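Side-chain contacts in oxidoreductase, putative (Neosartorya fumigata, PDB 6SKX), which probably catalyses the NADPH-dependent reductive amination of carbonyl compounds, forming and reducing imines to give amines: residues 53-58 / 73-78; 14-19 / 60-65. One frame throughout, in Å; residues are numbered along the deposited sequence.

Contact 1 (53-58 / 73-78)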
# COMPACT_ATOMS: atom_id res chain seq x y z
N ASP A 53 26.29 -32.75 -13.54
CA ASP A 53 25.94 -33.60 -12.37
C ASP A 53 24.57 -33.20 -11.81
O ASP A 53 23.78 -34.12 -11.48
CB ASP A 53 27.02 -33.54 -11.30
CG ASP A 53 28.28 -34.29 -11.73
OD1 ASP A 53 28.26 -34.86 -12.84
OD2 ASP A 53 29.24 -34.30 -10.97
N GLY A 54 24.29 -31.90 -11.72
CA GLY A 54 23.04 -31.36 -11.17
C GLY A 54 21.86 -31.77 -12.03
O GLY A 54 20.85 -32.20 -11.46
N ILE A 55 22.01 -31.68 -13.35
CA ILE A 55 21.00 -32.13 -14.36
C ILE A 55 20.85 -33.65 -14.29
O ILE A 55 19.71 -34.12 -14.36
CB ILE A 55 21.37 -31.67 -15.78
CG1 ILE A 55 21.41 -30.14 -15.90
CG2 ILE A 55 20.41 -32.28 -16.80
CD1 ILE A 55 20.11 -29.47 -15.54
N ASN A 56 21.94 -34.42 -14.13
CA ASN A 56 21.82 -35.90 -14.06
C ASN A 56 21.34 -36.40 -12.69
O ASN A 56 20.94 -37.56 -12.65
CB ASN A 56 23.09 -36.61 -14.55
CG ASN A 56 23.23 -36.51 -16.06
OD1 ASN A 56 24.23 -36.03 -16.56
ND2 ASN A 56 22.18 -36.86 -16.80
N ALA A 57 21.32 -35.56 -11.65
CA ALA A 57 20.94 -36.03 -10.30
C ALA A 57 19.44 -36.33 -10.20
O ALA A 57 19.08 -37.09 -9.32
CB ALA A 57 21.37 -35.03 -9.27
N SER A 58 18.62 -35.74 -11.06
CA SER A 58 17.16 -35.96 -10.99
C SER A 58 16.49 -35.57 -12.30
O SER A 58 17.08 -34.83 -13.05
CB SER A 58 16.58 -35.15 -9.87
OG SER A 58 15.22 -35.44 -9.69
N ALA A 73 24.05 -18.89 -18.37
CA ALA A 73 25.49 -19.06 -18.06
C ALA A 73 25.72 -20.35 -17.27
O ALA A 73 26.66 -21.09 -17.61
CB ALA A 73 25.99 -17.84 -17.32
N THR A 74 24.92 -20.64 -16.24
CA THR A 74 25.16 -21.84 -15.37
C THR A 74 24.98 -23.15 -16.16
O THR A 74 25.72 -24.12 -15.88
CB THR A 74 24.30 -21.82 -14.11
OG1 THR A 74 24.65 -20.60 -13.44
CG2 THR A 74 24.54 -23.03 -13.23
N LEU A 75 24.01 -23.19 -17.07
CA LEU A 75 23.61 -24.44 -17.78
C LEU A 75 24.22 -24.53 -19.20
O LEU A 75 23.97 -25.56 -19.84
CB LEU A 75 22.09 -24.46 -17.84
CG LEU A 75 21.39 -24.71 -16.50
CD1 LEU A 75 19.90 -24.80 -16.69
CD2 LEU A 75 21.90 -25.98 -15.84
N ALA A 76 24.98 -23.51 -19.65
CA ALA A 76 25.53 -23.39 -21.03
C ALA A 76 26.33 -24.64 -21.44
O ALA A 76 26.24 -25.05 -22.60
CB ALA A 76 26.39 -22.16 -21.16
N GLY A 77 27.08 -25.26 -20.52
CA GLY A 77 27.89 -26.46 -20.80
C GLY A 77 27.14 -27.78 -20.59
O GLY A 77 27.84 -28.81 -20.48
N ALA A 78 25.80 -27.79 -20.53
CA ALA A 78 25.02 -28.99 -20.14
C ALA A 78 23.73 -29.14 -20.95
O ALA A 78 22.93 -30.03 -20.60
CB ALA A 78 24.70 -28.91 -18.66
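Both torsions of Ile-55 are close to -60° (chi1 -62°), which sets CG1 beside the backbone N and sends CD1 out toward Leu-75, while CG2 takes the place anti to that N. Leu-75 answers with CG anti to its own carbonyl carbon and CD2 turned to the isoleucine. The two branches pass each other at a slant, and the closest approach is Ile-55 CD1 to Leu-75 CD2 at 3.9 Å; the same CD2 lies 4.2 Å from Ile-55 CG1. One leucine methyl thus meets the end of the isoleucine chain rather than its CG2 branch. Ala-78 adds a looser touch, its CB 4.5 Å from Ile-55 CG1, and its short side chain suits a place where the backbones come nearest, Ile-55 CA to Ala-78 CA being 7.7 Å. In the Rossmann-type domain these are two helices, 51-56 and 68-75, that flank strand 60-63 in sequence and lie on one face of the parallel part of the sheet. Beneath them, Ile-55 also rests on Phe-7 of strand 3-7, and both side chains pack down on strand 60-63, so branched apolar residues suit a site that must fill space against both helix and sheet. Ala-78 N bonds to Leu-75 O at 3.0 Å, a backbone link that helps bring Ala-78 round to face Ile-55.

Contact 2 (14-19 / 60-65)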
# COMPACT_ATOMS: atom_id res chain seq x y z
N THR A 14 18.13 -22.10 -0.38
CA THR A 14 18.42 -22.75 0.92
C THR A 14 17.09 -23.15 1.57
O THR A 14 16.96 -24.33 1.96
CB THR A 14 19.33 -21.86 1.79
OG1 THR A 14 20.61 -21.81 1.14
CG2 THR A 14 19.47 -22.35 3.22
N ALA A 15 16.11 -22.26 1.60
CA ALA A 15 14.76 -22.57 2.14
C ALA A 15 14.07 -23.67 1.31
O ALA A 15 13.43 -24.53 1.93
CB ALA A 15 13.92 -21.31 2.22
N LEU A 16 14.16 -23.68 -0.04
CA LEU A 16 13.51 -24.75 -0.86
C LEU A 16 14.18 -26.10 -0.55
O LEU A 16 13.47 -27.08 -0.32
CB LEU A 16 13.60 -24.46 -2.35
CG LEU A 16 13.12 -23.09 -2.83
CD1 LEU A 16 13.08 -23.06 -4.35
CD2 LEU A 16 11.76 -22.74 -2.27
N ALA A 17 15.51 -26.14 -0.49
CA ALA A 17 16.25 -27.40 -0.26
C ALA A 17 15.98 -27.95 1.15
O ALA A 17 15.66 -29.15 1.25
CB ALA A 17 17.71 -27.16 -0.54
N SER A 18 16.06 -27.11 2.19
CA SER A 18 15.73 -27.46 3.61
C SER A 18 14.38 -28.16 3.66
O SER A 18 14.29 -29.26 4.25
CB SER A 18 15.66 -26.31 4.57
OG SER A 18 16.95 -25.95 4.94
N ARG A 19 13.40 -27.50 3.07
CA ARG A 19 12.00 -28.00 3.06
C ARG A 19 11.92 -29.36 2.34
O ARG A 19 11.31 -30.30 2.92
CB ARG A 19 11.13 -26.92 2.42
CG ARG A 19 9.65 -27.22 2.52
CD ARG A 19 9.19 -27.43 3.94
NE ARG A 19 7.83 -27.94 3.78
CZ ARG A 19 7.13 -28.60 4.68
NH1 ARG A 19 7.63 -28.84 5.88
NH2 ARG A 19 5.92 -29.01 4.36
N LEU A 60 13.59 -34.04 -12.06
CA LEU A 60 12.93 -32.79 -11.60
C LEU A 60 14.00 -31.81 -11.12
O LEU A 60 14.61 -32.05 -10.10
CB LEU A 60 11.92 -33.12 -10.50
CG LEU A 60 11.10 -31.95 -9.97
CD1 LEU A 60 10.38 -31.24 -11.09
CD2 LEU A 60 10.12 -32.42 -8.92
N ILE A 61 14.17 -30.74 -11.87
CA ILE A 61 15.20 -29.70 -11.68
C ILE A 61 14.49 -28.39 -11.30
O ILE A 61 13.65 -27.98 -12.07
CB ILE A 61 16.01 -29.62 -12.98
CG1 ILE A 61 16.81 -30.92 -13.18
CG2 ILE A 61 16.91 -28.40 -13.00
CD1 ILE A 61 16.98 -31.20 -14.61
N ILE A 62 14.78 -27.85 -10.11
CA ILE A 62 14.19 -26.58 -9.57
C ILE A 62 15.30 -25.53 -9.58
O ILE A 62 16.35 -25.74 -8.96
CB ILE A 62 13.62 -26.73 -8.15
CG1 ILE A 62 12.82 -28.01 -7.92
CG2 ILE A 62 12.81 -25.49 -7.79
CD1 ILE A 62 11.44 -27.97 -8.43
N ILE A 63 15.10 -24.46 -10.32
CA ILE A 63 16.14 -23.42 -10.48
C ILE A 63 15.69 -22.20 -9.69
O ILE A 63 14.56 -21.72 -9.92
CB ILE A 63 16.34 -23.10 -11.97
CG1 ILE A 63 16.53 -24.38 -12.80
CG2 ILE A 63 17.49 -22.12 -12.14
CD1 ILE A 63 16.66 -24.13 -14.28
N CYS A 64 16.59 -21.68 -8.86
CA CYS A 64 16.38 -20.44 -8.06
C CYS A 64 17.70 -19.66 -8.02
O CYS A 64 18.43 -19.82 -7.04
CB CYS A 64 15.88 -20.80 -6.67
SG CYS A 64 15.31 -19.37 -5.72
N LEU A 65 18.00 -18.89 -9.08
CA LEU A 65 19.28 -18.13 -9.21
C LEU A 65 18.96 -16.62 -9.24
O LEU A 65 17.76 -16.25 -9.13
CB LEU A 65 20.02 -18.61 -10.46
CG LEU A 65 20.53 -20.05 -10.44
CD1 LEU A 65 21.04 -20.49 -11.81
CD2 LEU A 65 21.63 -20.23 -9.41
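Helix 11-22 passes over strand 60-63 with Leu-16 CA and Cys-64 CA 8.9 Å apart, a separation that side chains alone must fill. This is the first helix of a Rossmann-type fold: it follows strand 3-7, and the glycines Gly-8, Gly-10 and Gly-13, which run from the turn into the helix, match the GxGxxG pattern of dinucleotide-binding domains; Leu-16 also touches residues of that motif. Leucine suits the place because its branched end reaches from the helix across to the sheet. With CG beside the backbone N (chi1 -52°) and CD1 extended beyond it (chi2 -171°), the methyl CD1 arrives between Ile-62 of the strand and Cys-64 just past it. These two, two positions apart, both turn toward the helix, whereas the intervening Ile-63 points to the other face, as alternation along an extended chain requires. Ile-62, branched at CB, presents its CG2 methyl and packs as well against Val-4 and Ile-6 of strand 3-7. The smaller Cys-64, where the chain leaves the strand, stands near Met-12, one of the residues that bind NADP(+). The whole meeting is apolar, and a single leucine methyl carries it: Leu-16 CD1 is 4.2 Å from Ile-62 CG2 and 4.3 Å from Cys-64 CB.

Contacts 1 and 2 lie on the two faces of the same sheet, their centres 14 Å apart, with strand 60-63 between them: Ile-62 and Cys-64 serve contact 2, while Ile-61 and Ile-63 turn to the helices of contact 1. The layers meet through methyl groups, Ile-55 CD1 lying 3.7 Å from Ile-61 CD1, and Leu-75 CD1 lying 4.1 Å from Ile-63 CD1. Contact 2 holds part of the NADP(+) site, with Met-12 close by, and contact 1 approaches it from the other face through helix 68-75. Leu-65, just past the strand, binds the cofactor; its CD1 is 4.0 Å from Thr-74 OG1 on the contact 1 side, and the Leu-75 side chain is about 6 Å from that of Leu-65.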